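Local structure of DspB (Aggregatibacter actinomycetemcomitans, 1YHT) at residues Glu58-Glu63 with Gln161-Glu166; Leu52-His57 with Asp169-Thr174; Lys296-Asn301 with Leu350-His355. The protein hydrolyses N-acetylhexosamine glycosidic bonds as a family 20 beta-N-acetylhexosaminidase, and probably disperses biofilm by cutting its polysaccharide. One frame throughout, in Å; residues are numbered along the deposited sequence.

In the fold
All three contacts join parts of one TIM-type barrel. Contacts 1 and 2 lie deep on the same flank, their centres about 7 Å apart, and both rest on helix 154-171: contact 2 at its C-terminal end, contact 1 one to two turns earlier. They also touch directly, A61 N lying 2.8 Å from F54 O. Contact 3 is farther out, about 33 Å between centres from contact 1 and 27 Å from contact 2, and ties helix 287-301 to the last helix, 339-358. Contact 1 relies on a bridging water beside a little apolar packing. Contact 2 is an aromatic and leucine cluster, and contact 3 is purely aliphatic with one exposed isoleucine at its margin.

Contact 1: Glu58-Glu63 with Gln161-Glu166; sequences ENYAIE and QSLMSE
The long loop that follows barrel strand 49-53 folds back against outer helix 154-171 here, and Y60 is the residue that reaches L163 and, through a water, E166. Y60 holds CG anti to its own N (chi1 -178°), which sends the ring out across the gap to the helix. Its side chain and that of L163 pass alongside one another, running opposite ways, so the touch is a glancing one: L163 CD1 comes obliquely to the phenol end, 3.7 Å from Y60 OH and 4.4 Å from Y60 CZ. The stronger tie is polar. Y60 OH donates to water 1 at 2.6 Å, and the water lies in the plane of the ring at its edge. The water in turn donates to E63 O at 2.8 Å and to E166 OE1, also at 2.8 Å. One molecule thus links the phenol, the loop backbone and the helix, and its orientation is fixed by these three bonds. E166 runs out fully extended to meet it. The same carboxylate is also held by the loop just beyond, with S64 OG bonded to OE1 and L66 N to OE2. The E63 carboxylate turns elsewhere, to a salt bridge with R70. Around the ring, F54 meets Y60 edge-to-face, and I124 of helix 122-132 and L115 of strand 110-117 touch both Y60 and L163. A loop leaving a strand's C-terminal end and settling on the surrounding helices belongs to the TIM-barrel architecture of family 20 glycoside hydrolases.

Contact 2: Leu52-His57 with Asp169-Thr174; sequences LHFSDH and DIFGDT
The backbones stay well apart where L52, on barrel strand 49-53, faces F171, in the last turn of helix 154-171: their CA atoms, the nearest pair, are 10.7 Å from each other. Side chains span the distance. F171 has CG anti to its carbonyl carbon (chi1 -71°), which carries the ring toward the strand, and L52 crosses it at about a right angle. L52 CD2 sits at the ring's edge, in its plane, 4.0 Å from F171 CZ. F54 adds a looser, oblique approach, its CE2 4.3 Å from F171 CE2. This is strand-to-outer-helix packing as in TIM barrels, L52 and F54 facing F171. After F171 the chain leaves helical angles at G172, whose phi is positive, and F171 O takes T174 N and T174 OG1 from the same face of its plane, the hydroxyl at 2.6 Å. Beyond L52, H53 NE2 donates to D56 OD2 at 2.6 Å, within the imidazole plane, while E114 OE1 holds H53 ND1; this pins the rotation of the ring. P113 of strand 110-117 touches both phenylalanines, the backbone of L52 pairs with I112 and E114 on that strand, and I170 packs on helix 94-106.

Contact 3: Lys296-Asn301 with Leu350-His355; sequences KDVIKN and LEAVIH
I299 leans over A352 from the neighbouring helix, and its chain can be followed outward atom by atom. CB starts 5.0 Å from A352 CB, too far to pack closely. With CG1 anti to the carbonyl carbon (chi1 -72°), the longer branch is swung toward the other helix, and I299 CG1 comes to 3.7 Å from A352 CB. The tip keeps that company: I299 CD1 lies 4.0 Å from A352 CB, so the last two carbons of the branch lie along one flank of the methyl group. A352 has nothing beyond CB, and the backbones approach accordingly, I299 CA and A352 CA being 6.0 Å apart. The segment axes come to 8.9 Å at an angle of 21°, nearly parallel and pointing the same way, as expected of adjacent helices in the outer ring of a TIM barrel. Helix 287-301 here stands beside 339-358, the final helix of the chain. V298, one residue back, works deeper in the interface. Its CG1 is anti to the backbone N (chi1 165°) and meets two residues, A352 CB at 4.1 Å and V353 CG2 at 4.2 Å, so the alanine methyl is shared by V298 and I299. The V298 and V353 side chains cross obliquely. V353 also touches L277 of the short helix 274-277. I299 itself is at the solvent-exposed margin, and a polar link runs nearby, I299 O accepting from K356 NZ. L350 packs on L21 of barrel strand 18-24, with T41 and I42 of the outer helix 32-44 beside it, while I354 reaches T19.

Contact 1: Glu58-Glu63 with Gln161-Glu166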
loop_
_atom_site.group_PDB
_atom_site.type_symbol
_atom_site.label_atom_id
_atom_site.label_comp_id
_atom_site.label_asym_id
_atom_site.label_seq_id
_atom_site.Cartn_x
_atom_site.Cartn_y
_atom_site.Cartn_z
ATOM N N GLU A 58 5.894 11.726 -1.642
ATOM C CA GLU A 58 6.669 12.218 -2.755
ATOM C C GLU A 58 5.788 12.510 -3.979
ATOM O O GLU A 58 6.134 13.385 -4.789
ATOM C CB GLU A 58 7.749 11.202 -3.143
ATOM C CG GLU A 58 8.874 10.997 -2.122
ATOM C CD GLU A 58 8.499 10.083 -0.985
ATOM O OE1 GLU A 58 7.342 9.646 -0.889
ATOM O OE2 GLU A 58 9.372 9.798 -0.161
ATOM N N ASN A 59 4.676 11.782 -4.124
ATOM C CA ASN A 59 3.800 11.982 -5.264
ATOM C C ASN A 59 2.414 11.349 -5.085
ATOM O O ASN A 59 2.208 10.509 -4.203
ATOM C CB ASN A 59 4.480 11.401 -6.514
ATOM C CG ASN A 59 3.835 11.839 -7.829
ATOM O OD1 ASN A 59 3.203 12.898 -7.937
ATOM N ND2 ASN A 59 4.052 11.047 -8.850
ATOM N N TYR A 60 1.471 11.840 -5.901
ATOM C CA TYR A 60 0.136 11.271 -6.066
ATOM C C TYR A 60 0.119 10.949 -7.568
ATOM O O TYR A 60 0.013 11.856 -8.399
ATOM C CB TYR A 60 -0.956 12.335 -5.733
ATOM C CG TYR A 60 -2.351 11.815 -5.830
ATOM C CD1 TYR A 60 -2.934 11.164 -4.746
ATOM C CD2 TYR A 60 -3.076 11.904 -7.023
ATOM C CE1 TYR A 60 -4.233 10.643 -4.822
ATOM C CE2 TYR A 60 -4.364 11.366 -7.132
ATOM C CZ TYR A 60 -4.937 10.746 -5.992
ATOM O OH TYR A 60 -6.165 10.188 -6.034
ATOM N N ALA A 61 0.201 9.668 -7.905
ATOM C CA ALA A 61 0.611 9.251 -9.233
ATOM C C ALA A 61 -0.514 8.881 -10.213
ATOM O O ALA A 61 -0.265 8.155 -11.181
ATOM C CB ALA A 61 1.577 8.095 -9.115
ATOM N N ILE A 62 -1.727 9.383 -9.985
ATOM C CA ILE A 62 -2.839 9.227 -10.927
ATOM C C ILE A 62 -3.550 10.530 -11.122
ATOM O O ILE A 62 -3.484 11.419 -10.292
ATOM C CB ILE A 62 -3.879 8.125 -10.485
ATOM C CG1 ILE A 62 -4.646 8.534 -9.224
ATOM C CG2 ILE A 62 -3.150 6.847 -10.233
ATOM C CD1 ILE A 62 -5.553 7.405 -8.666
ATOM N N GLU A 63 -4.282 10.602 -12.227
ATOM C CA GLU A 63 -5.082 11.737 -12.550
ATOM C C GLU A 63 -6.202 11.951 -11.519
ATOM O O GLU A 63 -6.738 10.984 -10.917
ATOM C CB GLU A 63 -5.665 11.575 -13.959
ATOM C CG GLU A 63 -6.386 12.792 -14.478
ATOM C CD GLU A 63 -6.591 12.836 -15.994
ATOM O OE1 GLU A 63 -6.326 11.852 -16.740
ATOM O OE2 GLU A 63 -6.971 13.920 -16.433
ATOM N N GLN A 161 -13.235 11.137 2.167
ATOM C CA GLN A 161 -14.247 10.341 1.549
ATOM C C GLN A 161 -14.581 10.822 0.124
ATOM O O GLN A 161 -14.793 10.018 -0.725
ATOM C CB GLN A 161 -15.476 10.318 2.429
ATOM C CG GLN A 161 -15.265 9.366 3.639
ATOM C CD GLN A 161 -16.474 9.354 4.563
ATOM O OE1 GLN A 161 -17.403 10.145 4.387
ATOM N NE2 GLN A 161 -16.461 8.452 5.548
ATOM N N SER A 162 -14.602 12.126 -0.114
ATOM C CA SER A 162 -14.761 12.654 -1.477
ATOM C C SER A 162 -13.639 12.178 -2.420
ATOM O O SER A 162 -13.935 11.825 -3.544
ATOM C CB SER A 162 -14.903 14.175 -1.494
ATOM O OG SER A 162 -13.642 14.793 -1.340
ATOM N N LEU A 163 -12.387 12.103 -1.949
ATOM C CA LEU A 163 -11.261 11.604 -2.754
ATOM C C LEU A 163 -11.362 10.074 -2.900
ATOM O O LEU A 163 -11.206 9.514 -3.998
ATOM C CB LEU A 163 -9.913 11.990 -2.118
ATOM C CG LEU A 163 -8.631 11.695 -2.896
ATOM C CD1 LEU A 163 -8.663 12.323 -4.351
ATOM C CD2 LEU A 163 -7.431 12.210 -2.077
ATOM N N MET A 164 -11.737 9.396 -1.825
ATOM C CA MET A 164 -11.999 7.950 -1.942
ATOM C C MET A 164 -13.047 7.639 -3.005
ATOM O O MET A 164 -12.854 6.717 -3.805
ATOM C CB MET A 164 -12.424 7.357 -0.613
ATOM C CG MET A 164 -11.334 7.382 0.460
ATOM S SD MET A 164 -12.027 7.024 2.123
ATOM C CE MET A 164 -12.439 5.284 1.951
ATOM N N SER A 165 -14.134 8.416 -3.042
ATOM C CA SER A 165 -15.178 8.217 -4.073
ATOM C C SER A 165 -14.655 8.334 -5.508
ATOM O O SER A 165 -15.040 7.570 -6.405
ATOM C CB SER A 165 -16.315 9.219 -3.854
ATOM O OG SER A 165 -16.977 8.940 -2.627
ATOM N N GLU A 166 -13.792 9.330 -5.737
ATOM C CA GLU A 166 -13.148 9.502 -7.023
ATOM C C GLU A 166 -12.256 8.305 -7.382
ATOM O O GLU A 166 -12.292 7.789 -8.513
ATOM C CB GLU A 166 -12.329 10.781 -6.996
ATOM C CG GLU A 166 -11.676 11.056 -8.351
ATOM C CD GLU A 166 -10.880 12.338 -8.373
ATOM O OE1 GLU A 166 -9.683 12.281 -8.038
ATOM O OE2 GLU A 166 -11.448 13.362 -8.763
HETATM O O HOH W 1 -7.535 10.484 -8.244
#

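Contact 2: Leu52-His57 with Asp169-Thr174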
loop_
_atom_site.group_PDB
_atom_site.type_symbol
_atom_site.label_atom_id
_atom_site.label_comp_id
_atom_site.label_asym_id
_atom_site.label_seq_id
_atom_site.Cartn_x
_atom_site.Cartn_y
_atom_site.Cartn_z
ATOM N N LEU A 52 -1.920 -1.243 -5.498
ATOM C CA LEU A 52 -1.304 -0.069 -6.120
ATOM C C LEU A 52 -1.160 1.047 -5.135
ATOM O O LEU A 52 -2.138 1.759 -4.827
ATOM C CB LEU A 52 -2.108 0.415 -7.306
ATOM C CG LEU A 52 -1.319 1.266 -8.306
ATOM C CD1 LEU A 52 -0.216 0.431 -9.016
ATOM C CD2 LEU A 52 -2.236 1.920 -9.336
ATOM N N HIS A 53 0.079 1.211 -4.657
ATOM C CA HIS A 53 0.433 2.270 -3.691
ATOM C C HIS A 53 0.857 3.494 -4.485
ATOM O O HIS A 53 2.048 3.699 -4.711
ATOM C CB HIS A 53 1.550 1.749 -2.758
ATOM C CG HIS A 53 1.867 2.665 -1.608
ATOM N ND1 HIS A 53 1.301 2.519 -0.357
ATOM C CD2 HIS A 53 2.706 3.723 -1.520
ATOM C CE1 HIS A 53 1.773 3.463 0.445
ATOM N NE2 HIS A 53 2.630 4.207 -0.239
ATOM N N PHE A 54 -0.131 4.295 -4.907
ATOM C CA PHE A 54 0.053 5.443 -5.838
ATOM C C PHE A 54 0.133 6.808 -5.161
ATOM O O PHE A 54 0.368 7.815 -5.831
ATOM C CB PHE A 54 -1.065 5.486 -6.929
ATOM C CG PHE A 54 -2.454 5.674 -6.380
ATOM C CD1 PHE A 54 -2.940 6.941 -6.072
ATOM C CD2 PHE A 54 -3.264 4.593 -6.163
ATOM C CE1 PHE A 54 -4.182 7.094 -5.534
ATOM C CE2 PHE A 54 -4.508 4.760 -5.627
ATOM C CZ PHE A 54 -4.969 6.015 -5.325
ATOM N N SER A 55 -0.052 6.834 -3.832
ATOM C CA SER A 55 -0.119 8.091 -3.093
ATOM C C SER A 55 0.799 7.989 -1.832
ATOM O O SER A 55 0.649 7.078 -1.007
ATOM C CB SER A 55 -1.557 8.390 -2.707
ATOM O OG SER A 55 -1.654 9.541 -1.872
ATOM N N ASP A 56 1.745 8.914 -1.713
ATOM C CA ASP A 56 2.610 8.956 -0.531
ATOM C C ASP A 56 3.142 10.379 -0.396
ATOM O O ASP A 56 2.591 11.288 -0.986
ATOM C CB ASP A 56 3.736 7.894 -0.600
ATOM C CG ASP A 56 4.095 7.322 0.776
ATOM O OD1 ASP A 56 4.644 8.124 1.592
ATOM O OD2 ASP A 56 3.806 6.093 1.081
ATOM N N HIS A 57 4.221 10.587 0.347
ATOM C CA HIS A 57 4.756 11.927 0.497
ATOM C C HIS A 57 5.278 12.542 -0.801
ATOM O O HIS A 57 5.029 13.710 -1.071
ATOM C CB HIS A 57 5.902 11.953 1.502
ATOM C CG HIS A 57 5.534 11.482 2.858
ATOM N ND1 HIS A 57 4.668 12.180 3.667
ATOM C CD2 HIS A 57 6.004 10.456 3.602
ATOM C CE1 HIS A 57 4.595 11.585 4.842
ATOM N NE2 HIS A 57 5.403 10.544 4.838
ATOM N N ASP A 169 -14.385 5.391 -8.272
ATOM C CA ASP A 169 -14.891 5.582 -9.636
ATOM C C ASP A 169 -13.852 5.271 -10.732
ATOM O O ASP A 169 -14.167 4.657 -11.760
ATOM C CB ASP A 169 -15.368 7.007 -9.850
ATOM C CG ASP A 169 -16.684 7.304 -9.141
ATOM O OD1 ASP A 169 -17.353 6.368 -8.685
ATOM O OD2 ASP A 169 -17.044 8.472 -9.076
ATOM N N ILE A 170 -12.621 5.686 -10.502
ATOM C CA ILE A 170 -11.505 5.415 -11.421
ATOM C C ILE A 170 -11.226 3.905 -11.606
ATOM O O ILE A 170 -11.135 3.437 -12.723
ATOM C CB ILE A 170 -10.229 6.122 -10.947
ATOM C CG1 ILE A 170 -10.347 7.647 -11.086
ATOM C CG2 ILE A 170 -8.992 5.685 -11.744
ATOM C CD1 ILE A 170 -9.197 8.420 -10.304
ATOM N N PHE A 171 -11.114 3.155 -10.511
ATOM C CA PHE A 171 -10.807 1.718 -10.587
ATOM C C PHE A 171 -12.044 0.882 -10.940
ATOM O O PHE A 171 -11.928 -0.203 -11.528
ATOM C CB PHE A 171 -10.110 1.238 -9.302
ATOM C CG PHE A 171 -8.706 1.756 -9.194
ATOM C CD1 PHE A 171 -7.630 0.989 -9.667
ATOM C CD2 PHE A 171 -8.460 3.042 -8.765
ATOM C CE1 PHE A 171 -6.331 1.486 -9.647
ATOM C CE2 PHE A 171 -7.149 3.570 -8.756
ATOM C CZ PHE A 171 -6.100 2.811 -9.173
ATOM N N GLY A 172 -13.218 1.395 -10.591
ATOM C CA GLY A 172 -14.488 0.719 -10.884
ATOM C C GLY A 172 -14.481 -0.780 -10.536
ATOM O O GLY A 172 -13.937 -1.170 -9.513
ATOM N N ASP A 173 -15.049 -1.624 -11.410
ATOM C CA ASP A 173 -15.229 -3.060 -11.066
ATOM C C ASP A 173 -13.962 -3.933 -11.105
ATOM O O ASP A 173 -14.046 -5.146 -10.921
ATOM C CB ASP A 173 -16.380 -3.707 -11.901
ATOM C CG ASP A 173 -16.046 -3.877 -13.365
ATOM O OD1 ASP A 173 -14.916 -3.601 -13.824
ATOM O OD2 ASP A 173 -16.949 -4.319 -14.088
ATOM N N THR A 174 -12.797 -3.325 -11.332
ATOM C CA THR A 174 -11.528 -4.064 -11.241
ATOM C C THR A 174 -11.121 -4.296 -9.794
ATOM O O THR A 174 -10.176 -5.044 -9.533
ATOM C CB THR A 174 -10.382 -3.327 -11.946
ATOM O OG1 THR A 174 -10.087 -2.087 -11.258
ATOM C CG2 THR A 174 -10.746 -3.065 -13.415
#

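Contact 3: Lys296-Asn301 with Leu350-His355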
loop_
_atom_site.group_PDB
_atom_site.type_symbol
_atom_site.label_atom_id
_atom_site.label_comp_id
_atom_site.label_asym_id
_atom_site.label_seq_id
_atom_site.Cartn_x
_atom_site.Cartn_y
_atom_site.Cartn_z
ATOM N N LYS A 296 15.899 -16.724 -4.143
ATOM C CA LYS A 296 16.341 -18.026 -3.650
ATOM C C LYS A 296 16.166 -18.115 -2.136
ATOM O O LYS A 296 15.792 -19.153 -1.613
ATOM C CB LYS A 296 17.803 -18.289 -4.053
ATOM C CG LYS A 296 17.923 -18.675 -5.505
ATOM C CD LYS A 296 19.350 -18.621 -5.994
ATOM C CE LYS A 296 19.456 -19.281 -7.395
ATOM N NZ LYS A 296 20.868 -19.703 -7.673
ATOM N N ASP A 297 16.396 -16.993 -1.470
ATOM C CA ASP A 297 16.287 -16.886 -0.005
ATOM C C ASP A 297 14.840 -17.114 0.447
ATOM O O ASP A 297 14.592 -17.884 1.368
ATOM C CB ASP A 297 16.861 -15.534 0.467
ATOM C CG ASP A 297 16.962 -15.411 2.003
ATOM O OD1 ASP A 297 17.381 -16.372 2.661
ATOM O OD2 ASP A 297 16.640 -14.324 2.525
ATOM N N VAL A 298 13.886 -16.508 -0.247
ATOM C CA VAL A 298 12.463 -16.771 0.010
ATOM C C VAL A 298 12.118 -18.251 -0.251
ATOM O O VAL A 298 11.439 -18.900 0.527
ATOM C CB VAL A 298 11.591 -15.825 -0.864
ATOM C CG1 VAL A 298 10.112 -16.281 -0.943
ATOM C CG2 VAL A 298 11.740 -14.403 -0.339
ATOM N N ILE A 299 12.615 -18.794 -1.345
ATOM C CA ILE A 299 12.321 -20.181 -1.667
ATOM C C ILE A 299 12.838 -21.131 -0.571
ATOM O O ILE A 299 12.121 -22.041 -0.140
ATOM C CB ILE A 299 12.930 -20.553 -3.030
ATOM C CG1 ILE A 299 12.134 -19.874 -4.171
ATOM C CG2 ILE A 299 12.973 -22.085 -3.230
ATOM C CD1 ILE A 299 12.924 -19.682 -5.404
ATOM N N LYS A 300 14.071 -20.903 -0.133
ATOM C CA LYS A 300 14.737 -21.779 0.853
ATOM C C LYS A 300 14.188 -21.618 2.273
ATOM O O LYS A 300 13.949 -22.611 2.968
ATOM C CB LYS A 300 16.220 -21.441 0.843
ATOM C CG LYS A 300 17.127 -22.281 1.735
ATOM C CD LYS A 300 17.846 -23.351 0.966
ATOM C CE LYS A 300 19.209 -23.650 1.605
ATOM N NZ LYS A 300 19.105 -23.856 3.054
ATOM N N ASN A 301 13.941 -20.364 2.651
ATOM C CA ASN A 301 13.786 -19.952 4.052
ATOM C C ASN A 301 12.432 -19.340 4.431
ATOM O O ASN A 301 12.114 -19.270 5.613
ATOM C CB ASN A 301 14.903 -18.952 4.450
ATOM C CG ASN A 301 16.306 -19.504 4.206
ATOM O OD1 ASN A 301 17.106 -18.928 3.448
ATOM N ND2 ASN A 301 16.607 -20.607 4.821
ATOM N N LEU A 350 9.097 -12.244 -7.195
ATOM C CA LEU A 350 7.633 -12.183 -7.181
ATOM C C LEU A 350 7.011 -13.549 -7.428
ATOM O O LEU A 350 6.061 -13.929 -6.764
ATOM C CB LEU A 350 7.131 -11.154 -8.229
ATOM C CG LEU A 350 5.604 -11.030 -8.364
ATOM C CD1 LEU A 350 4.885 -10.707 -7.025
ATOM C CD2 LEU A 350 5.224 -10.043 -9.461
ATOM N N GLU A 351 7.550 -14.285 -8.401
ATOM C CA GLU A 351 7.153 -15.677 -8.635
ATOM C C GLU A 351 7.273 -16.551 -7.396
ATOM O O GLU A 351 6.367 -17.302 -7.069
ATOM C CB GLU A 351 7.960 -16.308 -9.794
ATOM C CG GLU A 351 7.640 -15.689 -11.127
ATOM C CD GLU A 351 8.557 -16.177 -12.247
ATOM O OE1 GLU A 351 9.515 -16.952 -11.965
ATOM O OE2 GLU A 351 8.270 -15.795 -13.391
ATOM N N ALA A 352 8.411 -16.460 -6.732
ATOM C CA ALA A 352 8.704 -17.238 -5.506
ATOM C C ALA A 352 7.697 -16.941 -4.391
ATOM O O ALA A 352 7.205 -17.829 -3.749
ATOM C CB ALA A 352 10.091 -16.909 -4.998
ATOM N N VAL A 353 7.424 -15.672 -4.149
ATOM C CA VAL A 353 6.474 -15.296 -3.094
ATOM C C VAL A 353 5.061 -15.871 -3.383
ATOM O O VAL A 353 4.411 -16.455 -2.489
ATOM C CB VAL A 353 6.406 -13.759 -2.927
ATOM C CG1 VAL A 353 5.275 -13.364 -1.927
ATOM C CG2 VAL A 353 7.747 -13.207 -2.460
ATOM N N ILE A 354 4.632 -15.767 -4.627
ATOM C CA ILE A 354 3.324 -16.263 -5.067
ATOM C C ILE A 354 3.272 -17.783 -4.932
ATOM O O ILE A 354 2.315 -18.315 -4.402
ATOM C CB ILE A 354 2.946 -15.819 -6.525
ATOM C CG1 ILE A 354 2.674 -14.316 -6.568
ATOM C CG2 ILE A 354 1.746 -16.568 -7.029
ATOM C CD1 ILE A 354 2.586 -13.695 -7.958
ATOM N N HIS A 355 4.279 -18.459 -5.457
ATOM C CA HIS A 355 4.324 -19.907 -5.386
ATOM C C HIS A 355 4.443 -20.403 -3.942
ATOM O O HIS A 355 3.776 -21.341 -3.588
ATOM C CB HIS A 355 5.467 -20.481 -6.218
ATOM C CG HIS A 355 5.284 -20.348 -7.698
ATOM N ND1 HIS A 355 4.089 -20.610 -8.334
ATOM C CD2 HIS A 355 6.165 -20.024 -8.680
ATOM C CE1 HIS A 355 4.223 -20.405 -9.633
ATOM N NE2 HIS A 355 5.469 -20.042 -9.875
#